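Putative hemin storage protein (Bordetella bronchiseptica, PDB 6AU1) cleaves deacetylated poly-beta-1,6-N-acetyl-D-glucosamine, a biofilm polysaccharide, through the glycoside hydrolase domain that makes up this chain. Local coordinates at residues A92-V96 with L97-V101; G183-D187 with I188-R192; R233-A237 with Q238-D242; Q251-P254 with E255-S259. All blocks are in the same frame, centred on the assembly; numbering follows the deposited sequence.

Contact 1 of 4, residues A92-V96 with L97-V101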
loop_
_atom_site.group_PDB
_atom_site.type_symbol
_atom_site.label_atom_id
_atom_site.label_comp_id
_atom_site.label_asym_id
_atom_site.label_seq_id
_atom_site.Cartn_x
_atom_site.Cartn_y
_atom_site.Cartn_z
ATOM N N ALA A 92 10.213 1.120 -1.159
ATOM C CA ALA A 92 9.837 1.540 0.183
ATOM C C ALA A 92 8.322 1.576 0.281
ATOM O O ALA A 92 7.670 2.281 -0.478
ATOM C CB ALA A 92 10.431 2.909 0.514
ATOM N N TRP A 93 7.776 0.792 1.206
ATOM C CA TRP A 93 6.337 0.724 1.438
ATOM C C TRP A 93 6.017 1.626 2.638
ATOM O O TRP A 93 6.485 1.375 3.753
ATOM C CB TRP A 93 5.937 -0.743 1.662
ATOM C CG TRP A 93 4.590 -1.012 2.233
ATOM C CD1 TRP A 93 3.443 -0.274 2.067
ATOM C CD2 TRP A 93 4.246 -2.110 3.080
ATOM N NE1 TRP A 93 2.408 -0.862 2.759
ATOM C CE2 TRP A 93 2.876 -1.983 3.395
ATOM C CE3 TRP A 93 4.965 -3.195 3.605
ATOM C CZ2 TRP A 93 2.207 -2.896 4.218
ATOM C CZ3 TRP A 93 4.298 -4.100 4.435
ATOM C CH2 TRP A 93 2.929 -3.944 4.721
ATOM N N LEU A 94 5.264 2.700 2.403
ATOM C CA LEU A 94 5.016 3.705 3.440
ATOM C C LEU A 94 3.555 4.149 3.375
ATOM O O LEU A 94 2.974 4.145 2.302
ATOM C CB LEU A 94 5.959 4.902 3.234
ATOM C CG LEU A 94 6.354 5.843 4.372
ATOM C CD1 LEU A 94 6.981 5.075 5.541
ATOM C CD2 LEU A 94 7.289 6.937 3.848
ATOM N N PRO A 95 2.976 4.543 4.515
ATOM C CA PRO A 95 1.623 5.114 4.483
ATOM C C PRO A 95 1.589 6.405 3.686
ATOM O O PRO A 95 2.595 7.095 3.559
ATOM C CB PRO A 95 1.318 5.397 5.960
ATOM C CG PRO A 95 2.267 4.517 6.735
ATOM C CD PRO A 95 3.516 4.492 5.883
ATOM N N VAL A 96 0.419 6.730 3.160
ATOM C CA VAL A 96 0.212 8.003 2.508
ATOM C C VAL A 96 -0.237 9.047 3.536
ATOM O O VAL A 96 0.153 10.217 3.461
ATOM C CB VAL A 96 -0.837 7.874 1.390
ATOM C CG1 VAL A 96 -1.030 9.222 0.672
ATOM C CG2 VAL A 96 -0.417 6.777 0.386
ATOM N N LEU A 97 -1.079 8.616 4.476
ATOM C CA LEU A 97 -1.754 9.525 5.411
ATOM C C LEU A 97 -1.580 9.179 6.888
ATOM O O LEU A 97 -1.572 10.083 7.736
ATOM C CB LEU A 97 -3.262 9.556 5.127
ATOM C CG LEU A 97 -3.716 9.925 3.719
ATOM C CD1 LEU A 97 -5.240 9.881 3.710
ATOM C CD2 LEU A 97 -3.187 11.302 3.322
ATOM N N THR A 98 -1.480 7.888 7.215
ATOM C CA THR A 98 -1.510 7.485 8.631
ATOM C C THR A 98 -0.147 7.624 9.311
ATOM O O THR A 98 0.679 6.709 9.266
ATOM C CB THR A 98 -1.994 6.028 8.830
ATOM O OG1 THR A 98 -1.123 5.114 8.140
ATOM C CG2 THR A 98 -3.430 5.849 8.339
ATOM N N PHE A 99 0.068 8.786 9.914
ATOM C CA PHE A 99 1.225 9.039 10.763
ATOM C C PHE A 99 0.728 9.656 12.046
ATOM O O PHE A 99 0.203 10.769 12.030
ATOM C CB PHE A 99 2.225 9.962 10.065
ATOM C CG PHE A 99 2.742 9.406 8.779
ATOM C CD1 PHE A 99 3.831 8.535 8.776
ATOM C CD2 PHE A 99 2.126 9.726 7.572
ATOM C CE1 PHE A 99 4.305 7.999 7.575
ATOM C CE2 PHE A 99 2.592 9.200 6.374
ATOM C CZ PHE A 99 3.690 8.334 6.376
ATOM N N SER A 100 0.873 8.929 13.148
ATOM C CA SER A 100 0.393 9.408 14.442
ATOM C C SER A 100 1.497 10.197 15.138
ATOM O O SER A 100 2.173 9.702 16.038
ATOM C CB SER A 100 -0.088 8.235 15.300
ATOM O OG SER A 100 -1.241 7.637 14.707
ATOM N N VAL A 101 1.675 11.430 14.682
ATOM C CA VAL A 101 2.663 12.341 15.220
ATOM C C VAL A 101 2.376 12.649 16.692
ATOM O O VAL A 101 1.233 12.560 17.146
ATOM C CB VAL A 101 2.696 13.659 14.408
ATOM C CG1 VAL A 101 3.089 13.382 12.974
ATOM C CG2 VAL A 101 1.325 14.360 14.454
#
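Phe99 folds back against Pro95 in the loop that leaves strand 89-94, one of the parallel strands of the TIM-barrel-like domain. The turn is local, and the side chains meet in it mainly by apolar packing. The Phe99 side chain starts at CB with CG anti to its carbonyl carbon (chi1 -60°), which sends the ring back toward the strand end. The far end of the ring does the touching. Phe99 CE1 lies 4.0 Å from Pro95 CD. Phe99 CE2 is 3.5 Å from Pro95 O, and Val96 O sits a little farther off, in the ring plane at the edge. CZ is the most engaged atom. Phe99 CZ comes within 3.3 Å of Pro95 O and 3.8 Å of Pro95 CB, and Leu94 CG approaches the same edge. Pro95 CB also makes an off-centre CH-pi contact, 30° from the normal of the Phe99 ring. Pro95 O has a polar partner outside the turn, the hydroxyl of Tyr145. Ile144, on the same helix 135-151, packs on Phe99. The carboxylate of Asp162 ties the bend together by accepting from the backbone N of Val96, Leu97 and Thr98. Just before Phe99, the Thr98 and Pro95 side chains cross at about a right angle, with Thr98 OG1 3.3 Å from Pro95 CB.

Contact 2 of 4, residues G183-D187 with I188-R192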
loop_
_atom_site.group_PDB
_atom_site.type_symbol
_atom_site.label_atom_id
_atom_site.label_comp_id
_atom_site.label_asym_id
_atom_site.label_seq_id
_atom_site.Cartn_x
_atom_site.Cartn_y
_atom_site.Cartn_z
ATOM N N GLY A 183 -15.653 23.946 -7.332
ATOM C CA GLY A 183 -16.964 24.346 -7.807
ATOM C C GLY A 183 -18.114 23.609 -7.139
ATOM O O GLY A 183 -19.245 23.645 -7.624
ATOM N N LEU A 184 -17.826 22.942 -6.027
ATOM C CA LEU A 184 -18.843 22.246 -5.246
ATOM C C LEU A 184 -19.250 23.077 -4.029
ATOM O O LEU A 184 -18.474 23.899 -3.544
ATOM C CB LEU A 184 -18.322 20.874 -4.796
ATOM C CG LEU A 184 -17.983 19.854 -5.887
ATOM C CD1 LEU A 184 -17.273 18.620 -5.297
ATOM C CD2 LEU A 184 -19.248 19.444 -6.650
ATOM N N PRO A 185 -20.473 22.871 -3.525
ATOM C CA PRO A 185 -20.805 23.542 -2.264
ATOM C C PRO A 185 -19.998 22.938 -1.122
ATOM O O PRO A 185 -19.805 21.721 -1.115
ATOM C CB PRO A 185 -22.300 23.264 -2.097
ATOM C CG PRO A 185 -22.533 22.000 -2.851
ATOM C CD PRO A 185 -21.575 22.027 -4.019
ATOM N N PRO A 186 -19.526 23.769 -0.174
ATOM C CA PRO A 186 -18.737 23.288 0.970
ATOM C C PRO A 186 -19.637 22.614 2.008
ATOM O O PRO A 186 -19.692 23.011 3.174
ATOM C CB PRO A 186 -18.106 24.568 1.519
ATOM C CG PRO A 186 -19.133 25.622 1.206
ATOM C CD PRO A 186 -19.762 25.223 -0.112
ATOM N N ASP A 187 -20.334 21.576 1.562
ATOM C CA ASP A 187 -21.450 21.008 2.298
ATOM C C ASP A 187 -21.634 19.586 1.807
ATOM O O ASP A 187 -22.195 19.364 0.737
ATOM C CB ASP A 187 -22.707 21.856 2.065
ATOM C CG ASP A 187 -23.940 21.338 2.797
ATOM O OD1 ASP A 187 -23.972 20.174 3.237
ATOM O OD2 ASP A 187 -24.909 22.120 2.913
ATOM N N ILE A 188 -21.143 18.620 2.572
ATOM C CA ILE A 188 -21.174 17.239 2.112
ATOM C C ILE A 188 -22.608 16.708 1.991
ATOM O O ILE A 188 -22.909 15.938 1.079
ATOM C CB ILE A 188 -20.315 16.360 3.030
ATOM C CG1 ILE A 188 -18.841 16.674 2.740
ATOM C CG2 ILE A 188 -20.587 14.872 2.789
ATOM C CD1 ILE A 188 -17.864 15.999 3.658
ATOM N N ALA A 189 -23.512 17.135 2.867
ATOM C CA ALA A 189 -24.908 16.721 2.702
ATOM C C ALA A 189 -25.460 17.172 1.345
ATOM O O ALA A 189 -26.141 16.407 0.651
ATOM C CB ALA A 189 -25.771 17.264 3.837
ATOM N N ALA A 190 -25.160 18.410 0.962
ATOM C CA ALA A 190 -25.641 18.951 -0.307
ATOM C C ALA A 190 -25.013 18.224 -1.503
ATOM O O ALA A 190 -25.677 17.955 -2.508
ATOM C CB ALA A 190 -25.359 20.449 -0.382
ATOM N N ILE A 191 -23.728 17.913 -1.392
ATOM C CA ILE A 191 -23.048 17.160 -2.431
ATOM C C ILE A 191 -23.678 15.775 -2.594
ATOM O O ILE A 191 -24.010 15.364 -3.703
ATOM C CB ILE A 191 -21.547 17.014 -2.115
ATOM C CG1 ILE A 191 -20.856 18.377 -2.214
ATOM C CG2 ILE A 191 -20.917 16.001 -3.040
ATOM C CD1 ILE A 191 -19.414 18.372 -1.702
ATOM N N ARG A 192 -23.851 15.065 -1.482
ATOM C CA ARG A 192 -24.338 13.685 -1.531
ATOM C C ARG A 192 -25.772 13.580 -2.052
ATOM O O ARG A 192 -26.143 12.564 -2.630
ATOM C CB ARG A 192 -24.259 13.035 -0.147
ATOM C CG ARG A 192 -22.827 12.713 0.324
ATOM C CD ARG A 192 -22.265 11.469 -0.366
ATOM N NE ARG A 192 -23.173 10.327 -0.268
ATOM C CZ ARG A 192 -23.344 9.587 0.825
ATOM N NH1 ARG A 192 -22.668 9.855 1.937
ATOM N NH2 ARG A 192 -24.200 8.574 0.805
#
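Asp187 caps the helix that begins at Ile188, and its carboxylate turns back over the first helical turn. It is the N-cap residue. Asp187 OD1 accepts from Ala190 N at 3.1 Å, with an N-H...O angle of 161°. The N-H does not arrive in the plane of the carboxylate but from above it. The group gets there because CG is anti to the backbone N (chi1 180°), which carries the carboxylate alongside the start of the helix. The carboxylate also packs on a methyl group: Asp187 CG is 3.6 Å from Ala190 CB. The negative charge lies at the N-terminal end of the helix, where it would probably be favoured by the helix dipole. The backbone adds the first regular helical bond, from Ile191 N to Asp187 O at 3.0 Å.

Next outward is the proline-rich approach to the cap. Pro185 CG rests against two helix side chains, 4.0 Å from Ile191 CG1 and 4.1 Å from Ala190 CB. Pro186 then forms the centre of an inverse gamma turn, which swings the chain round into Asp187. Farther back, Gly183 ends helix 173-181 in a Schellman motif, so this short linker closes one helix and starts the next. Trp201 of helix 195-223 packs against Leu184, Ile188 and Ile191, and so backs the buried side of the linker. There Leu184 and Ile191 cross at about a right angle, with Leu184 CB 4.1 Å from Ile191 CD1.

Contact 3 of 4, residues R233-A237 with Q238-D242. With EDO (1,2-ethanediol), chain G.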
loop_
_atom_site.group_PDB
_atom_site.type_symbol
_atom_site.label_atom_id
_atom_site.label_comp_id
_atom_site.label_asym_id
_atom_site.label_seq_id
_atom_site.Cartn_x
_atom_site.Cartn_y
_atom_site.Cartn_z
ATOM N N ARG A 233 0.910 1.620 -6.189
ATOM C CA ARG A 233 -0.022 1.909 -5.095
ATOM C C ARG A 233 -0.961 0.727 -4.891
ATOM O O ARG A 233 -1.412 0.123 -5.860
ATOM C CB ARG A 233 -0.815 3.191 -5.377
ATOM C CG ARG A 233 -1.809 3.568 -4.239
ATOM C CD ARG A 233 -2.351 4.990 -4.408
ATOM N NE ARG A 233 -3.517 5.222 -3.552
ATOM C CZ ARG A 233 -4.394 6.206 -3.742
ATOM N NH1 ARG A 233 -4.219 7.077 -4.738
ATOM N NH2 ARG A 233 -5.457 6.305 -2.946
ATOM N N ASN A 234 -1.238 0.390 -3.632
ATOM C CA ASN A 234 -2.226 -0.640 -3.315
ATOM C C ASN A 234 -3.635 -0.208 -3.696
ATOM O O ASN A 234 -4.073 0.904 -3.359
ATOM C CB ASN A 234 -2.224 -0.979 -1.816
ATOM C CG ASN A 234 -1.035 -1.810 -1.393
ATOM O OD1 ASN A 234 -0.411 -1.512 -0.386
ATOM N ND2 ASN A 234 -0.746 -2.883 -2.132
ATOM N N LEU A 235 -4.343 -1.106 -4.371
ATOM C CA LEU A 235 -5.726 -0.881 -4.784
ATOM C C LEU A 235 -6.593 -2.002 -4.226
ATOM O O LEU A 235 -6.265 -3.187 -4.380
ATOM C CB LEU A 235 -5.828 -0.844 -6.319
ATOM C CG LEU A 235 -7.222 -0.775 -6.951
ATOM C CD1 LEU A 235 -7.959 0.501 -6.525
ATOM C CD2 LEU A 235 -7.097 -0.838 -8.463
ATOM N N TYR A 236 -7.688 -1.627 -3.577
ATOM C CA TYR A 236 -8.661 -2.605 -3.099
ATOM C C TYR A 236 -9.446 -3.233 -4.255
ATOM O O TYR A 236 -9.655 -2.603 -5.288
ATOM C CB TYR A 236 -9.630 -1.945 -2.125
ATOM C CG TYR A 236 -9.098 -1.810 -0.720
ATOM C CD1 TYR A 236 -9.145 -2.887 0.164
ATOM C CD2 TYR A 236 -8.556 -0.612 -0.269
ATOM C CE1 TYR A 236 -8.662 -2.771 1.460
ATOM C CE2 TYR A 236 -8.073 -0.488 1.033
ATOM C CZ TYR A 236 -8.129 -1.570 1.884
ATOM O OH TYR A 236 -7.655 -1.456 3.174
ATOM N N ALA A 237 -9.913 -4.464 -4.060
ATOM C CA ALA A 237 -10.623 -5.181 -5.117
ATOM C C ALA A 237 -12.038 -4.660 -5.361
ATOM O O ALA A 237 -12.532 -4.745 -6.482
ATOM C CB ALA A 237 -10.676 -6.663 -4.799
ATOM N N GLN A 238 -12.715 -4.153 -4.330
ATOM C CA GLN A 238 -14.121 -3.778 -4.537
ATOM C C GLN A 238 -14.296 -2.680 -5.620
ATOM O O GLN A 238 -15.177 -2.807 -6.476
ATOM C CB GLN A 238 -14.774 -3.356 -3.203
ATOM C CG GLN A 238 -16.286 -3.302 -3.243
ATOM C CD GLN A 238 -16.926 -3.043 -1.876
ATOM O OE1 GLN A 238 -16.282 -3.172 -0.830
ATOM N NE2 GLN A 238 -18.208 -2.677 -1.888
ATOM N N PRO A 239 -13.457 -1.622 -5.613
ATOM C CA PRO A 239 -13.588 -0.643 -6.708
ATOM C C PRO A 239 -13.348 -1.208 -8.117
ATOM O O PRO A 239 -13.769 -0.597 -9.094
ATOM C CB PRO A 239 -12.518 0.406 -6.372
ATOM C CG PRO A 239 -12.328 0.302 -4.904
ATOM C CD PRO A 239 -12.519 -1.152 -4.566
ATOM N N VAL A 240 -12.673 -2.350 -8.220
ATOM C CA VAL A 240 -12.470 -3.004 -9.509
ATOM C C VAL A 240 -13.682 -3.867 -9.876
ATOM O O VAL A 240 -14.211 -3.784 -10.988
ATOM C CB VAL A 240 -11.200 -3.864 -9.482
ATOM C CG1 VAL A 240 -10.974 -4.551 -10.843
ATOM C CG2 VAL A 240 -10.002 -3.011 -9.075
ATOM N N LEU A 241 -14.139 -4.678 -8.927
ATOM C CA LEU A 241 -15.262 -5.584 -9.182
ATOM C C LEU A 241 -16.574 -4.820 -9.284
ATOM O O LEU A 241 -17.468 -5.200 -10.041
ATOM C CB LEU A 241 -15.358 -6.643 -8.084
ATOM C CG LEU A 241 -14.197 -7.649 -8.064
ATOM C CD1 LEU A 241 -14.225 -8.496 -6.796
ATOM C CD2 LEU A 241 -14.245 -8.523 -9.301
ATOM N N ASP A 242 -16.678 -3.741 -8.516
ATOM C CA ASP A 242 -17.904 -2.949 -8.467
ATOM C C ASP A 242 -17.568 -1.467 -8.437
ATOM O O ASP A 242 -17.485 -0.863 -7.366
ATOM C CB ASP A 242 -18.738 -3.329 -7.247
ATOM C CG ASP A 242 -20.048 -2.574 -7.184
ATOM O OD1 ASP A 242 -20.504 -2.073 -8.238
ATOM O OD2 ASP A 242 -20.617 -2.482 -6.079
HETATM C C1 EDO G . -6.265 0.004 5.940
HETATM O O1 EDO G . -4.986 0.599 5.650
HETATM C C2 EDO G . -7.385 0.922 5.459
HETATM O O2 EDO G . -7.414 0.938 4.027
#
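This contact is the junction where strand 230-235 gives way to the short helix 238-241. Ala237 O accepts two backbone bonds from that helix. Leu241 N meets Ala237 O almost head-on at 2.9 Å. Val240 N, at 3.0 Å from Ala237 O, comes from above the carbonyl plane with a bent N-H...O angle of 133°. Pro239 sits in the first turn, and its CD lies 3.3 Å from Tyr236 O and 3.9 Å from Tyr236 CB. Strand and helix here belong to the TIM-barrel-like fold, in which strand 230-235 lies parallel to strand 262-266. Leu235 and Val240 are the apolar link between the two elements: Leu235 CD2 meets Val240 CG2 at 3.7 Å. The Val240 methyl reaches it because CG2 is anti to the carbonyl carbon. Leu253 of helix 253-259 and Leu265 touch both side chains.

Tyr236 points its ring away from the helix. Tyr236 OH donates to O2 of a 1,2-ethanediol at 2.6 Å, and O2 lies near the ring plane at the edge. The diol, probably from the crystallisation liquor, also bonds Asp161 OD1. On the helix side, Gln238 is extended beyond CG, and its OE1 bonds the hydroxyl of Tyr249.

Contact 4 of 4, residues Q251-P254 with E255-S259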
loop_
_atom_site.group_PDB
_atom_site.type_symbol
_atom_site.label_atom_id
_atom_site.label_comp_id
_atom_site.label_asym_id
_atom_site.label_seq_id
_atom_site.Cartn_x
_atom_site.Cartn_y
_atom_site.Cartn_z
ATOM N N GLN A 251 -10.588 5.356 -4.413
ATOM C CA GLN A 251 -9.627 4.687 -5.294
ATOM C C GLN A 251 -10.338 4.259 -6.568
ATOM O O GLN A 251 -11.545 4.064 -6.555
ATOM C CB GLN A 251 -9.012 3.462 -4.619
ATOM C CG GLN A 251 -8.373 3.716 -3.259
ATOM C CD GLN A 251 -7.720 2.469 -2.709
ATOM O OE1 GLN A 251 -8.032 1.361 -3.128
ATOM N NE2 GLN A 251 -6.803 2.642 -1.764
ATOM N N SER A 252 -9.586 4.079 -7.653
ATOM C CA SER A 252 -10.164 3.807 -8.973
ATOM C C SER A 252 -9.144 3.093 -9.846
ATOM O O SER A 252 -8.003 3.516 -9.901
ATOM C CB SER A 252 -10.596 5.112 -9.652
ATOM O OG SER A 252 -10.737 4.947 -11.042
ATOM N N LEU A 253 -9.546 2.028 -10.537
ATOM C CA LEU A 253 -8.587 1.310 -11.376
ATOM C C LEU A 253 -8.140 2.142 -12.587
ATOM O O LEU A 253 -6.939 2.255 -12.827
ATOM C CB LEU A 253 -9.154 -0.040 -11.829
ATOM C CG LEU A 253 -8.261 -0.830 -12.787
ATOM C CD1 LEU A 253 -6.868 -1.063 -12.181
ATOM C CD2 LEU A 253 -8.921 -2.149 -13.144
ATOM N N PRO A 254 -9.083 2.743 -13.345
ATOM C CA PRO A 254 -8.627 3.533 -14.502
ATOM C C PRO A 254 -7.688 4.680 -14.135
ATOM O O PRO A 254 -6.697 4.912 -14.837
ATOM C CB PRO A 254 -9.932 4.095 -15.082
ATOM C CG PRO A 254 -10.980 3.179 -14.623
ATOM C CD PRO A 254 -10.558 2.661 -13.296
ATOM N N GLU A 255 -8.008 5.393 -13.059
ATOM C CA GLU A 255 -7.200 6.529 -12.641
ATOM C C GLU A 255 -5.840 6.065 -12.114
ATOM O O GLU A 255 -4.831 6.732 -12.338
ATOM C CB GLU A 255 -7.927 7.352 -11.576
ATOM C CG GLU A 255 -9.195 8.037 -12.090
ATOM C CD GLU A 255 -8.909 9.032 -13.201
ATOM O OE1 GLU A 255 -7.896 9.756 -13.107
ATOM O OE2 GLU A 255 -9.692 9.086 -14.173
ATOM N N PHE A 256 -5.818 4.932 -11.419
ATOM C CA PHE A 256 -4.551 4.384 -10.923
ATOM C C PHE A 256 -3.671 3.985 -12.093
ATOM O O PHE A 256 -2.459 4.242 -12.092
ATOM C CB PHE A 256 -4.766 3.164 -10.017
ATOM C CG PHE A 256 -5.028 3.498 -8.561
ATOM C CD1 PHE A 256 -5.722 4.642 -8.196
ATOM C CD2 PHE A 256 -4.585 2.642 -7.563
ATOM C CE1 PHE A 256 -5.962 4.930 -6.842
ATOM C CE2 PHE A 256 -4.815 2.932 -6.211
ATOM C CZ PHE A 256 -5.521 4.069 -5.863
ATOM N N LEU A 257 -4.277 3.355 -13.096
ATOM C CA LEU A 257 -3.506 2.883 -14.244
ATOM C C LEU A 257 -2.870 4.044 -14.993
ATOM O O LEU A 257 -1.811 3.886 -15.609
ATOM C CB LEU A 257 -4.388 2.067 -15.200
ATOM C CG LEU A 257 -4.755 0.648 -14.753
ATOM C CD1 LEU A 257 -5.859 0.067 -15.639
ATOM C CD2 LEU A 257 -3.524 -0.261 -14.743
ATOM N N LYS A 258 -3.518 5.207 -14.942
ATOM C CA LYS A 258 -3.020 6.382 -15.637
ATOM C C LYS A 258 -1.851 7.038 -14.911
ATOM O O LYS A 258 -1.058 7.755 -15.529
ATOM C CB LYS A 258 -4.148 7.406 -15.827
ATOM C CG LYS A 258 -5.118 7.062 -16.943
ATOM C CD LYS A 258 -6.388 7.897 -16.860
ATOM C CE LYS A 258 -6.088 9.385 -16.792
ATOM N NZ LYS A 258 -7.344 10.190 -16.729
ATOM N N SER A 259 -1.736 6.786 -13.614
ATOM C CA SER A 259 -0.828 7.571 -12.780
ATOM C C SER A 259 0.324 6.802 -12.139
ATOM O O SER A 259 1.354 7.395 -11.817
ATOM C CB SER A 259 -1.627 8.261 -11.677
ATOM O OG SER A 259 -2.732 8.966 -12.220
#
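The backbone of 251-254 passes from an extended approach into helix 253-259, whose first turns are closed by bonds from Phe256 N to Ser252 O (3.0 Å), Leu257 N to Leu253 O (2.9 Å) and Lys258 N to Pro254 O (3.2 Å). The Leu257 bond runs straight out from the carbonyl. The other two donors are tilted from the plane of their carbonyls by just under 30°. Ser252 is the N-cap. Ser252 OG lies anti to the backbone N and accepts a weak bond from Glu255 N at 3.4 Å. Ser252 OG also packs 3.6 Å from Glu255 CG, and it has a second weak partner in Glu246.

Phe256 carries much of the packing. Phe256 CD1 lies 3.1 Å from Ser252 O. At the far end Phe256 CZ meets Gln251 CB at 3.8 Å, and Gln251 CG is close behind. The Gln251 amide plane and the ring are turned 52° apart. The amide itself is used elsewhere: OE1 accepts from Tyr236 N and NE2 donates to Ala163 O. This ties the helix start to the end of strand 230-235. The helix follows that strand in the TIM-barrel-like fold and leads into strand 262-266. Val263 of the latter packs against both Phe256 and Leu257.

Leu253, at the start of the helix, meets Leu257 one turn on: Leu253 CD1 is 3.7 Å from Leu257 CG. On the polar side Glu255 bends at chi2. Its OE2 forms a long salt bridge with Lys258 NZ, and Ser259 OG donates to Glu255 O.

Overall arrangement
Contacts 1 and 4 are buried and contact 3 is partly buried, while the centre of contact 2 lies about 29 Å from the centre of the chain. Contacts 1 and 3 both follow strands of the same sheet, and they touch where Trp93 packs near Asn234. Contacts 3 and 4 are neighbours, with centres about 10 Å apart, and Arg233 packs on Phe256. Contact 2 touches none of the others. Contacts 2 and 4 both start helices with a side-chain cap, from an aspartate in one and a serine in the other. Contact 3 has no side-chain cap and combines backbone bonds with a leucine-valine contact. Contact 1 packs apolar groups round a phenylalanine and takes its polar anchoring from outside.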